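Local atomic coordinates of SPbeta prophage-derived uncharacterized protein YorR (Bacillus subtilis, PDB entry 3KB2), a protein that has not been characterised biochemically but binds guanosine-3'-monophosphate-5'-diphosphate and possibly acts as a nucleotide kinase phosphorylating dTMP. Residues A19-E24 with K158-L163; K51-D56 with E89-A94; S66-A71 with Y77-E82; A71-D76 with I125-E130. All coordinates share one frame; numbering follows the deposited sequence.

Contact 1 (A19-E24 with K158-L163); sequences AKLSKE and KDIIFL
Leu-21 puts both of its methyl groups against a pair of consecutive isoleucines, Ile-160 and Ile-161, and more of its surface is covered here than that of any other residue in the two segments. CD2 lies at the fork between them, 3.8 Å from CG2 of Ile-160 and 3.8 Å from CG1 of Ile-161. CD1 leans on Ile-160 alone, whose side chain crosses that of Leu-21 at about a right angle. Ile-161 instead runs alongside the leucine in the opposite sense and carries on to the next turn of helix 14-25. There its CD1 meets CG of Glu-24 at 3.6 Å. Glu-24 can serve at this exposed border because the contact uses its methylenes: CG stands anti to the backbone N (chi1 169°), which lays CB and CG over the isoleucine, while the bend at chi2 turns the carboxylate off the hydrocarbon. At the buried centre, leucine and isoleucine methyls fill the space between helices whose segment axes come no closer than 10.2 Å and cross at -44°. Leu-21 also touches Ile-59 of strand 58-61, and Ile-160 touches Trp-146 of strand 143-147, so the pair rests on the sheet. Helix 14-25 begins within the nucleotide pocket, at Lys-14 to Thr-16; packing of this helix against the C-terminal helix is in keeping with a P-loop kinase fold.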
loop_
_atom_site.group_PDB
_atom_site.type_symbol
_atom_site.label_atom_id
_atom_site.label_comp_id
_atom_site.label_asym_id
_atom_site.label_seq_id
_atom_site.Cartn_x
_atom_site.Cartn_y
_atom_site.Cartn_z
ATOM N N ALA A 19 14.936 -14.289 10.513
ATOM C CA ALA A 19 14.898 -15.746 10.479
ATOM C C ALA A 19 16.273 -16.356 10.735
ATOM O O ALA A 19 16.391 -17.381 11.402
ATOM C CB ALA A 19 14.365 -16.217 9.120
ATOM N N LYS A 20 17.309 -15.725 10.184
ATOM C CA LYS A 20 18.679 -16.205 10.342
ATOM C C LYS A 20 19.180 -15.969 11.775
ATOM O O LYS A 20 19.890 -16.807 12.345
ATOM C CB LYS A 20 19.599 -15.506 9.324
ATOM C CG LYS A 20 19.302 -15.833 7.848
ATOM C CD LYS A 20 20.162 -14.989 6.903
ATOM C CE LYS A 20 20.344 -15.630 5.519
ATOM N NZ LYS A 20 19.069 -16.010 4.873
ATOM N N LEU A 21 18.807 -14.832 12.359
ATOM C CA LEU A 21 19.216 -14.514 13.723
ATOM C C LEU A 21 18.500 -15.446 14.689
ATOM O O LEU A 21 19.077 -15.897 15.675
ATOM C CB LEU A 21 18.880 -13.056 14.060
ATOM C CG LEU A 21 19.661 -11.965 13.304
ATOM C CD1 LEU A 21 19.079 -10.590 13.634
ATOM C CD2 LEU A 21 21.137 -12.030 13.675
ATOM N N SER A 22 17.245 -15.749 14.385
ATOM C CA SER A 22 16.438 -16.619 15.231
ATOM C C SER A 22 16.941 -18.060 15.253
ATOM O O SER A 22 16.894 -18.731 16.286
ATOM C CB SER A 22 14.986 -16.594 14.760
ATOM O OG SER A 22 14.183 -17.445 15.555
ATOM N N LYS A 23 17.408 -18.538 14.107
ATOM C CA LYS A 23 17.924 -19.895 14.003
ATOM C C LYS A 23 19.161 -20.016 14.889
ATOM O O LYS A 23 19.300 -20.981 15.640
ATOM C CB LYS A 23 18.284 -20.201 12.553
ATOM C CG LYS A 23 18.712 -21.626 12.284
ATOM C CD LYS A 23 19.044 -21.790 10.803
ATOM C CE LYS A 23 19.496 -23.217 10.465
ATOM N NZ LYS A 23 19.916 -23.352 9.041
ATOM N N GLU A 24 20.045 -19.024 14.810
ATOM C CA GLU A 24 21.269 -19.017 15.605
ATOM C C GLU A 24 21.026 -18.709 17.073
ATOM O O GLU A 24 21.255 -19.552 17.930
ATOM C CB GLU A 24 22.273 -18.004 15.042
ATOM C CG GLU A 24 23.483 -17.724 15.963
ATOM C CD GLU A 24 24.589 -18.780 15.884
ATOM O OE1 GLU A 24 25.568 -18.678 16.671
ATOM O OE2 GLU A 24 24.489 -19.698 15.034
ATOM N N LYS A 158 25.481 -12.196 10.729
ATOM C CA LYS A 158 26.764 -12.487 11.361
ATOM C C LYS A 158 27.237 -11.269 12.159
ATOM O O LYS A 158 27.689 -11.414 13.291
ATOM C CB LYS A 158 27.789 -12.875 10.291
ATOM C CG LYS A 158 29.236 -12.895 10.751
ATOM C CD LYS A 158 30.155 -13.365 9.613
ATOM C CE LYS A 158 31.606 -13.456 10.070
ATOM N NZ LYS A 158 31.732 -14.347 11.268
ATOM N N ASP A 159 27.119 -10.071 11.586
ATOM C CA ASP A 159 27.531 -8.856 12.300
ATOM C C ASP A 159 26.725 -8.659 13.574
ATOM O O ASP A 159 27.277 -8.322 14.615
ATOM C CB ASP A 159 27.361 -7.610 11.433
ATOM C CG ASP A 159 28.616 -7.266 10.650
ATOM O OD1 ASP A 159 29.614 -8.016 10.742
ATOM O OD2 ASP A 159 28.602 -6.238 9.943
ATOM N N ILE A 160 25.415 -8.860 13.481
ATOM C CA ILE A 160 24.542 -8.698 14.630
ATOM C C ILE A 160 24.816 -9.770 15.680
ATOM O O ILE A 160 24.766 -9.501 16.883
ATOM C CB ILE A 160 23.057 -8.736 14.193
ATOM C CG1 ILE A 160 22.737 -7.476 13.369
ATOM C CG2 ILE A 160 22.150 -8.857 15.412
ATOM C CD1 ILE A 160 21.344 -7.463 12.749
ATOM N N ILE A 161 25.115 -10.984 15.232
ATOM C CA ILE A 161 25.410 -12.075 16.160
ATOM C C ILE A 161 26.667 -11.708 16.936
ATOM O O ILE A 161 26.771 -11.945 18.145
ATOM C CB ILE A 161 25.628 -13.399 15.401
ATOM C CG1 ILE A 161 24.292 -13.855 14.806
ATOM C CG2 ILE A 161 26.196 -14.471 16.353
ATOM C CD1 ILE A 161 24.398 -15.003 13.864
ATOM N N PHE A 162 27.613 -11.111 16.221
ATOM C CA PHE A 162 28.863 -10.669 16.807
ATOM C C PHE A 162 28.598 -9.651 17.918
ATOM O O PHE A 162 29.176 -9.741 18.993
ATOM C CB PHE A 162 29.741 -10.030 15.735
ATOM C CG PHE A 162 30.845 -9.185 16.291
ATOM C CD1 PHE A 162 31.989 -9.775 16.831
ATOM C CD2 PHE A 162 30.718 -7.795 16.324
ATOM C CE1 PHE A 162 32.993 -8.995 17.399
ATOM C CE2 PHE A 162 31.713 -7.002 16.888
ATOM C CZ PHE A 162 32.855 -7.601 17.430
ATOM N N LEU A 163 27.736 -8.678 17.637
ATOM C CA LEU A 163 27.381 -7.630 18.595
ATOM C C LEU A 163 26.696 -8.149 19.849
ATOM O O LEU A 163 26.939 -7.651 20.941
ATOM C CB LEU A 163 26.467 -6.590 17.935
ATOM C CG LEU A 163 27.116 -5.520 17.058
ATOM C CD1 LEU A 163 26.069 -4.809 16.217
ATOM C CD2 LEU A 163 27.864 -4.535 17.943
#

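Contact 2 (K51-D56 with E89-A94); sequences KLADED and EDKIKA
Ala-53 and Ile-92 make the apolar part of the contact, the alanine CB lying 3.7 Å from CG2 of the isoleucine. That same methyl branch also comes within 3.4 Å of Ala-53 O, so it packs against backbone as well as side chain. A small residue fits Ala-53, where the backbones draw close: its CA is 6.2 Å from that of Ile-92. The aliphatic chain of Lys-91 adds a second layer, with CD 3.8 Å from Ala-53 CB. Both segments take in the C-terminal part of a helix, 42-52 and 82-92, and the chain leading on to parallel strands 58-61 and 96-102; Ile-92 reaches Leu-3 and Ile-5 of the strand lying between these two, as expected of helices packed on an alpha/beta sheet. The first helix runs into a type I turn from Leu-52 to Glu-55. The polar part lies farther out. Lys-91 spans the alanine because its chain is extended beyond a CG opposite the backbone N (chi1 -178°), and NZ forms a salt bridge to Asp-54 OD1 at 2.9 Å, weak as a hydrogen bond. Asn-50 O offers that ammonium a second, weak bond, while Lys-95 NZ bonds to the carbonyl oxygens of Ala-53 and Glu-55.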
loop_
_atom_site.group_PDB
_atom_site.type_symbol
_atom_site.label_atom_id
_atom_site.label_comp_id
_atom_site.label_asym_id
_atom_site.label_seq_id
_atom_site.Cartn_x
_atom_site.Cartn_y
_atom_site.Cartn_z
ATOM N N LYS A 51 3.940 -3.864 25.935
ATOM C CA LYS A 51 4.070 -5.281 26.258
ATOM C C LYS A 51 5.295 -5.844 25.561
ATOM O O LYS A 51 6.042 -6.633 26.140
ATOM C CB LYS A 51 2.845 -6.072 25.805
ATOM C CG LYS A 51 1.626 -5.890 26.677
ATOM C CD LYS A 51 0.411 -6.484 26.006
ATOM C CE LYS A 51 -0.856 -5.952 26.649
ATOM N NZ LYS A 51 -2.094 -6.352 25.911
ATOM N N LEU A 52 5.503 -5.455 24.309
ATOM C CA LEU A 52 6.669 -5.950 23.606
ATOM C C LEU A 52 7.897 -5.452 24.339
ATOM O O LEU A 52 8.870 -6.170 24.461
ATOM C CB LEU A 52 6.681 -5.456 22.164
ATOM C CG LEU A 52 5.518 -5.988 21.344
ATOM C CD1 LEU A 52 5.588 -5.421 19.928
ATOM C CD2 LEU A 52 5.564 -7.519 21.334
ATOM N N ALA A 53 7.829 -4.227 24.848
ATOM C CA ALA A 53 8.951 -3.640 25.561
ATOM C C ALA A 53 9.341 -4.435 26.800
ATOM O O ALA A 53 10.429 -4.253 27.348
ATOM C CB ALA A 53 8.645 -2.207 25.937
ATOM N N ASP A 54 8.455 -5.310 27.258
ATOM C CA ASP A 54 8.768 -6.128 28.426
ATOM C C ASP A 54 9.545 -7.370 28.006
ATOM O O ASP A 54 10.306 -7.927 28.790
ATOM C CB ASP A 54 7.487 -6.538 29.150
ATOM C CG ASP A 54 6.887 -5.399 29.938
ATOM O OD1 ASP A 54 7.631 -4.776 30.729
ATOM O OD2 ASP A 54 5.679 -5.132 29.775
ATOM N N GLU A 55 9.346 -7.792 26.760
ATOM C CA GLU A 55 10.016 -8.967 26.225
ATOM C C GLU A 55 11.524 -8.781 26.144
ATOM O O GLU A 55 12.035 -7.656 26.172
ATOM C CB GLU A 55 9.480 -9.304 24.824
ATOM C CG GLU A 55 8.263 -10.247 24.767
ATOM C CD GLU A 55 8.548 -11.644 25.326
ATOM O OE1 GLU A 55 7.891 -12.620 24.886
ATOM O OE2 GLU A 55 9.421 -11.768 26.219
ATOM N N ASP A 56 12.230 -9.904 26.061
ATOM C CA ASP A 56 13.680 -9.902 25.938
ATOM C C ASP A 56 14.074 -11.213 25.271
ATOM O O ASP A 56 13.348 -12.206 25.357
ATOM C CB ASP A 56 14.348 -9.760 27.311
ATOM C CG ASP A 56 15.840 -9.482 27.206
ATOM O OD1 ASP A 56 16.280 -8.893 26.199
ATOM O OD2 ASP A 56 16.587 -9.836 28.137
ATOM N N GLU A 89 11.593 3.751 24.783
ATOM C CA GLU A 89 13.038 3.732 24.588
ATOM C C GLU A 89 13.767 3.570 25.919
ATOM O O GLU A 89 14.654 2.730 26.060
ATOM C CB GLU A 89 13.488 5.020 23.903
ATOM C CG GLU A 89 12.855 5.224 22.534
ATOM C CD GLU A 89 13.335 6.484 21.864
ATOM O OE1 GLU A 89 13.228 7.558 22.495
ATOM O OE2 GLU A 89 13.808 6.407 20.709
ATOM N N ASP A 90 13.393 4.381 26.900
ATOM C CA ASP A 90 14.026 4.303 28.206
ATOM C C ASP A 90 13.817 2.910 28.798
ATOM O O ASP A 90 14.692 2.350 29.458
ATOM C CB ASP A 90 13.434 5.362 29.140
ATOM C CG ASP A 90 13.959 5.242 30.559
ATOM O OD1 ASP A 90 15.151 5.543 30.790
ATOM O OD2 ASP A 90 13.177 4.838 31.443
ATOM N N LYS A 91 12.652 2.344 28.540
ATOM C CA LYS A 91 12.331 1.033 29.065
ATOM C C LYS A 91 13.171 -0.143 28.511
ATOM O O LYS A 91 13.330 -1.165 29.186
ATOM C CB LYS A 91 10.840 0.776 28.850
ATOM C CG LYS A 91 10.346 -0.542 29.390
ATOM C CD LYS A 91 8.837 -0.617 29.346
ATOM C CE LYS A 91 8.384 -1.970 29.841
ATOM N NZ LYS A 91 6.934 -2.043 30.121
ATOM N N ILE A 92 13.722 -0.002 27.307
ATOM C CA ILE A 92 14.502 -1.083 26.701
ATOM C C ILE A 92 15.908 -0.679 26.278
ATOM O O ILE A 92 16.586 -1.429 25.581
ATOM C CB ILE A 92 13.789 -1.624 25.451
ATOM C CG1 ILE A 92 13.905 -0.602 24.315
ATOM C CG2 ILE A 92 12.315 -1.900 25.771
ATOM C CD1 ILE A 92 13.236 -1.008 23.020
ATOM N N LYS A 93 16.337 0.509 26.686
ATOM C CA LYS A 93 17.657 1.014 26.325
ATOM C C LYS A 93 18.801 0.116 26.790
ATOM O O LYS A 93 19.847 0.061 26.148
ATOM C CB LYS A 93 17.844 2.428 26.897
ATOM C CG LYS A 93 17.910 2.500 28.426
ATOM C CD LYS A 93 17.643 3.916 28.955
ATOM C CE LYS A 93 17.866 4.002 30.461
ATOM N NZ LYS A 93 17.205 2.882 31.191
ATOM N N ALA A 94 18.602 -0.597 27.896
ATOM C CA ALA A 94 19.644 -1.459 28.437
ATOM C C ALA A 94 19.636 -2.886 27.912
ATOM O O ALA A 94 20.353 -3.746 28.419
ATOM C CB ALA A 94 19.546 -1.488 29.952
#

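Contact 3 (S66-A71 with Y77-E82); sequences SNLVYA and YSILTE
The ring of Tyr-77 carries the carbonyl oxygen of Tyr-70 over the centre of one face, Tyr-70 O standing 3.8 Å above the plane. Two other neighbours come at this ring obliquely. One is Ala-71, with its CA 3.5 Å from Tyr-77 CD1; the other is the Asn-67 amide, whose plane is turned only 24° from the ring as the two side chains slide past each other in opposite directions. Farther out, Tyr-77 CZ rests on Tyr-70 CB at 3.7 Å. A ring is well suited here because it is wide enough to cover the last turn of the helix, and a chi1 of -172°, which sets CG opposite the backbone N, swings it across that turn. The Asn-67 amide also lies beside the backbone of Ser-78 to Leu-80, a polar group suited to a chain that makes no regular strand there. Apolar contacts follow. Ala-71 CB is pressed against Ile-79 CB at 3.3 Å, tighter than usual van der Waals contact, and the alanine methyl, with nothing beyond CB, fits against the branched Ile-79. Leu-68 CD1 crosses to Ile-79 CG1 at 4.0 Å and meets Leu-80 CB more loosely. The chain then crosses the C-terminal end of helix 64-70 before Thr-81 takes the N-cap position of helix 82-92. Leu-80 and Asn-67 both touch Phe-49 of helix 42-52, Leu-68 touches both Leu-85 of helix 82-92 and Val-135 of helix 122-137, and Tyr-70 packs on Tyr-132 and on Asp-10 of the nucleotide pocket.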
loop_
_atom_site.group_PDB
_atom_site.type_symbol
_atom_site.label_atom_id
_atom_site.label_comp_id
_atom_site.label_asym_id
_atom_site.label_seq_id
_atom_site.Cartn_x
_atom_site.Cartn_y
_atom_site.Cartn_z
ATOM N N SER A 66 8.895 2.206 12.680
ATOM C CA SER A 66 8.081 2.052 11.483
ATOM C C SER A 66 6.713 2.686 11.752
ATOM O O SER A 66 6.078 3.196 10.837
ATOM C CB SER A 66 7.885 0.579 11.135
ATOM O OG SER A 66 9.115 -0.055 10.886
ATOM N N ASN A 67 6.250 2.642 13.003
ATOM C CA ASN A 67 4.961 3.238 13.321
ATOM C C ASN A 67 4.983 4.727 13.006
ATOM O O ASN A 67 4.055 5.245 12.396
ATOM C CB ASN A 67 4.594 3.044 14.786
ATOM C CG ASN A 67 3.335 3.789 15.161
ATOM O OD1 ASN A 67 2.237 3.429 14.750
ATOM N ND2 ASN A 67 3.490 4.841 15.937
ATOM N N LEU A 68 6.049 5.404 13.419
ATOM C CA LEU A 68 6.213 6.827 13.165
ATOM C C LEU A 68 6.210 7.173 11.676
ATOM O O LEU A 68 5.732 8.239 11.280
ATOM C CB LEU A 68 7.515 7.315 13.804
ATOM C CG LEU A 68 7.400 7.816 15.246
ATOM C CD1 LEU A 68 6.527 6.888 16.073
ATOM C CD2 LEU A 68 8.802 7.921 15.845
ATOM N N VAL A 69 6.743 6.267 10.856
ATOM C CA VAL A 69 6.817 6.450 9.403
ATOM C C VAL A 69 5.442 6.310 8.745
ATOM O O VAL A 69 4.945 7.243 8.099
ATOM C CB VAL A 69 7.795 5.400 8.767
ATOM C CG1 VAL A 69 7.691 5.394 7.236
ATOM C CG2 VAL A 69 9.222 5.705 9.197
ATOM N N TYR A 70 4.823 5.146 8.933
ATOM C CA TYR A 70 3.530 4.857 8.331
ATOM C C TYR A 70 2.342 5.646 8.855
ATOM O O TYR A 70 1.282 5.661 8.225
ATOM C CB TYR A 70 3.257 3.353 8.412
ATOM C CG TYR A 70 4.227 2.550 7.571
ATOM C CD1 TYR A 70 4.294 2.736 6.189
ATOM C CD2 TYR A 70 5.111 1.639 8.156
ATOM C CE1 TYR A 70 5.219 2.044 5.408
ATOM C CE2 TYR A 70 6.042 0.938 7.380
ATOM C CZ TYR A 70 6.091 1.149 6.009
ATOM O OH TYR A 70 7.020 0.484 5.238
ATOM N N ALA A 71 2.518 6.306 9.997
ATOM C CA ALA A 71 1.447 7.106 10.573
ATOM C C ALA A 71 1.313 8.399 9.768
ATOM O O ALA A 71 0.274 9.058 9.787
ATOM C CB ALA A 71 1.749 7.417 12.030
ATOM N N TYR A 77 -4.679 5.937 11.237
ATOM C CA TYR A 77 -3.536 5.107 11.598
ATOM C C TYR A 77 -2.829 5.751 12.782
ATOM O O TYR A 77 -2.039 6.678 12.609
ATOM C CB TYR A 77 -2.586 5.011 10.401
ATOM C CG TYR A 77 -1.453 4.032 10.570
ATOM C CD1 TYR A 77 -0.420 4.276 11.473
ATOM C CD2 TYR A 77 -1.406 2.859 9.814
ATOM C CE1 TYR A 77 0.633 3.379 11.616
ATOM C CE2 TYR A 77 -0.358 1.958 9.951
ATOM C CZ TYR A 77 0.659 2.227 10.853
ATOM O OH TYR A 77 1.704 1.345 10.989
ATOM N N SER A 78 -3.105 5.244 13.979
ATOM C CA SER A 78 -2.519 5.781 15.205
ATOM C C SER A 78 -0.999 5.840 15.250
ATOM O O SER A 78 -0.301 4.981 14.712
ATOM C CB SER A 78 -3.002 4.982 16.414
ATOM O OG SER A 78 -4.406 5.074 16.535
ATOM N N ILE A 79 -0.500 6.864 15.928
ATOM C CA ILE A 79 0.929 7.056 16.076
ATOM C C ILE A 79 1.282 7.281 17.534
ATOM O O ILE A 79 0.488 7.822 18.299
ATOM C CB ILE A 79 1.426 8.266 15.251
ATOM C CG1 ILE A 79 2.940 8.394 15.379
ATOM C CG2 ILE A 79 0.797 9.559 15.757
ATOM C CD1 ILE A 79 3.533 9.295 14.317
ATOM N N LEU A 80 2.469 6.847 17.932
ATOM C CA LEU A 80 2.891 7.072 19.303
ATOM C C LEU A 80 3.147 8.559 19.495
ATOM O O LEU A 80 3.466 9.259 18.540
ATOM C CB LEU A 80 4.183 6.324 19.583
ATOM C CG LEU A 80 4.013 4.820 19.637
ATOM C CD1 LEU A 80 5.359 4.174 19.572
ATOM C CD2 LEU A 80 3.259 4.445 20.893
ATOM N N THR A 81 2.998 9.040 20.725
ATOM C CA THR A 81 3.275 10.439 21.013
ATOM C C THR A 81 4.754 10.496 21.388
ATOM O O THR A 81 5.377 9.461 21.641
ATOM C CB THR A 81 2.455 10.990 22.215
ATOM O OG1 THR A 81 2.765 10.243 23.395
ATOM C CG2 THR A 81 0.970 10.911 21.940
ATOM N N GLU A 82 5.313 11.699 21.416
ATOM C CA GLU A 82 6.709 11.877 21.782
ATOM C C GLU A 82 6.970 11.252 23.140
ATOM O O GLU A 82 7.953 10.544 23.333
ATOM C CB GLU A 82 7.060 13.365 21.853
ATOM C CG GLU A 82 7.028 14.093 20.522
ATOM C CD GLU A 82 7.432 15.554 20.648
ATOM O OE1 GLU A 82 6.678 16.335 21.286
ATOM O OE2 GLU A 82 8.508 15.923 20.111
#

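Contact 4 (A71-D76 with I125-E130); sequences AKKFKD and IDSILE
Lys-73 lays the end of its side chain over Ser-127 and Ile-128 on helix 122-137. Its NZ donates a hydrogen bond to Ser-127 OG at 3.1 Å, and the preceding carbon, CE, is nearly as close to that oxygen, at 3.3 Å. CE also lies 4.2 Å from Ile-128 CG1, a looser touch of methylene on the apolar branch. A lysine suits the place through its length: the CA atoms of Lys-73 and Ile-128 are 8.4 Å apart, and this side chain reaches the helix although bends at chi2 (61°) and chi4 take up some of its reach. Ser-127 is small enough to admit the ammonium, and its OG, set between backbone N and carbonyl carbon, is also bonded to Asp-124 O one turn back along the helix. The loop 71-76 lies at the border with the second subunit. Lys-73 makes backbone hydrogen bonds to that subunit, Lys-75 NZ bonds to Ala-71 O of the second subunit, and Lys-39 of the second subunit brings a like charge close to the Lys-73 ammonium. The Asp-124 carboxylate (OD2) is a long, weak ion-pair partner of Lys-73 NZ. Ser-127 OG gives its proton to a carbonyl and can still accept from Lys-73 NZ; this bond joins a charge to a neutral hydroxyl, with at most a weak ionic share from Asp-124, and on the surface is probably modest in strength.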
loop_
_atom_site.group_PDB
_atom_site.type_symbol
_atom_site.label_atom_id
_atom_site.label_comp_id
_atom_site.label_asym_id
_atom_site.label_seq_id
_atom_site.Cartn_x
_atom_site.Cartn_y
_atom_site.Cartn_z
ATOM N N ALA A 71 2.518 6.306 9.997
ATOM C CA ALA A 71 1.447 7.106 10.573
ATOM C C ALA A 71 1.313 8.399 9.768
ATOM O O ALA A 71 0.274 9.058 9.787
ATOM C CB ALA A 71 1.749 7.417 12.030
ATOM N N LYS A 72 2.373 8.750 9.052
ATOM C CA LYS A 72 2.364 9.951 8.241
ATOM C C LYS A 72 1.898 9.634 6.818
ATOM O O LYS A 72 1.832 10.526 5.968
ATOM C CB LYS A 72 3.764 10.567 8.199
ATOM C CG LYS A 72 4.360 10.879 9.560
ATOM C CD LYS A 72 3.545 11.916 10.308
ATOM C CE LYS A 72 4.138 12.188 11.683
ATOM N NZ LYS A 72 3.254 13.061 12.504
ATOM N N LYS A 73 1.567 8.371 6.554
ATOM C CA LYS A 73 1.123 7.972 5.213
ATOM C C LYS A 73 -0.309 7.457 5.112
ATOM O O LYS A 73 -0.951 7.597 4.071
ATOM C CB LYS A 73 2.066 6.911 4.638
ATOM C CG LYS A 73 3.044 7.428 3.593
ATOM C CD LYS A 73 3.972 8.487 4.159
ATOM C CE LYS A 73 4.900 9.060 3.085
ATOM N NZ LYS A 73 4.167 9.689 1.947
ATOM N N PHE A 74 -0.811 6.865 6.188
ATOM C CA PHE A 74 -2.159 6.313 6.183
ATOM C C PHE A 74 -3.096 7.053 7.114
ATOM O O PHE A 74 -2.681 7.556 8.161
ATOM C CB PHE A 74 -2.133 4.835 6.591
ATOM C CG PHE A 74 -1.360 3.959 5.649
ATOM C CD1 PHE A 74 -1.704 3.894 4.306
ATOM C CD2 PHE A 74 -0.287 3.203 6.104
ATOM C CE1 PHE A 74 -0.992 3.093 3.425
ATOM C CE2 PHE A 74 0.434 2.397 5.231
ATOM C CZ PHE A 74 0.078 2.344 3.885
ATOM N N LYS A 75 -4.364 7.116 6.728
ATOM C CA LYS A 75 -5.355 7.776 7.562
ATOM C C LYS A 75 -5.871 6.777 8.590
ATOM O O LYS A 75 -5.736 5.564 8.410
ATOM C CB LYS A 75 -6.516 8.316 6.716
ATOM C CG LYS A 75 -6.148 9.482 5.794
ATOM C CD LYS A 75 -7.402 10.124 5.185
ATOM C CE LYS A 75 -7.058 11.377 4.376
ATOM N NZ LYS A 75 -8.245 12.031 3.730
ATOM N N ASP A 76 -6.464 7.298 9.661
ATOM C CA ASP A 76 -6.988 6.475 10.743
ATOM C C ASP A 76 -5.919 5.460 11.152
ATOM O O ASP A 76 -6.208 4.281 11.374
ATOM C CB ASP A 76 -8.266 5.748 10.306
ATOM C CG ASP A 76 -9.386 6.707 9.893
ATOM O OD1 ASP A 76 -9.656 7.686 10.628
ATOM O OD2 ASP A 76 -10.013 6.473 8.832
ATOM N N ILE A 125 7.854 5.924 -2.802
ATOM C CA ILE A 125 8.970 5.154 -2.277
ATOM C C ILE A 125 10.046 6.074 -1.727
ATOM O O ILE A 125 10.672 5.766 -0.712
ATOM C CB ILE A 125 9.590 4.255 -3.364
ATOM C CG1 ILE A 125 8.561 3.226 -3.838
ATOM C CG2 ILE A 125 10.841 3.581 -2.832
ATOM C CD1 ILE A 125 7.962 2.390 -2.724
ATOM N N ASP A 126 10.265 7.205 -2.393
ATOM C CA ASP A 126 11.276 8.158 -1.936
ATOM C C ASP A 126 10.924 8.794 -0.612
ATOM O O ASP A 126 11.765 8.890 0.271
ATOM C CB ASP A 126 11.476 9.269 -2.957
ATOM C CG ASP A 126 12.122 8.776 -4.216
ATOM O OD1 ASP A 126 13.252 8.251 -4.131
ATOM O OD2 ASP A 126 11.501 8.914 -5.287
ATOM N N SER A 127 9.681 9.246 -0.488
ATOM C CA SER A 127 9.232 9.894 0.736
ATOM C C SER A 127 9.290 8.942 1.927
ATOM O O SER A 127 9.558 9.353 3.057
ATOM C CB SER A 127 7.806 10.411 0.568
ATOM O OG SER A 127 6.886 9.348 0.459
ATOM N N ILE A 128 9.033 7.666 1.676
ATOM C CA ILE A 128 9.068 6.679 2.742
ATOM C C ILE A 128 10.501 6.431 3.183
ATOM O O ILE A 128 10.783 6.344 4.379
ATOM C CB ILE A 128 8.431 5.359 2.288
ATOM C CG1 ILE A 128 6.924 5.544 2.147
ATOM C CG2 ILE A 128 8.717 4.257 3.300
ATOM C CD1 ILE A 128 6.217 4.305 1.679
ATOM N N LEU A 129 11.403 6.312 2.211
ATOM C CA LEU A 129 12.810 6.086 2.495
ATOM C C LEU A 129 13.370 7.248 3.302
ATOM O O LEU A 129 14.126 7.046 4.251
ATOM C CB LEU A 129 13.603 5.939 1.195
ATOM C CG LEU A 129 13.339 4.695 0.346
ATOM C CD1 LEU A 129 14.275 4.686 -0.855
ATOM C CD2 LEU A 129 13.552 3.449 1.173
ATOM N N GLU A 130 12.991 8.466 2.919
ATOM C CA GLU A 130 13.456 9.671 3.601
ATOM C C GLU A 130 12.934 9.750 5.019
ATOM O O GLU A 130 13.659 10.158 5.917
ATOM C CB GLU A 130 13.018 10.921 2.843
ATOM C CG GLU A 130 14.153 11.684 2.175
ATOM C CD GLU A 130 15.282 12.027 3.135
ATOM O OE1 GLU A 130 15.001 12.582 4.224
ATOM O OE2 GLU A 130 16.454 11.751 2.787
#

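How the contacts relate
Contact 1 joins helix 14-25 to helix 153-166, near the two ends of the chain, and the other three are nested inside the loop it closes. Contact 3 is likewise nested within contact 2, while contact 4 crosses both. Contacts 3 and 4 share Ala-71, have centres about 10 Å apart and touch, as Val-69 meets Ile-128 and Ile-79 meets Lys-72. The centres of contacts 2 and 3 are about 18 Å apart, linked through helix 82-92. Contacts 1 and 2 lie in helices packed against the parallel sheet. Contacts 3 and 4 lie across the chain's centre from contact 1, centres 28 and 29 Å away, and helix 14-25 of contact 1 starts in the nucleotide pocket.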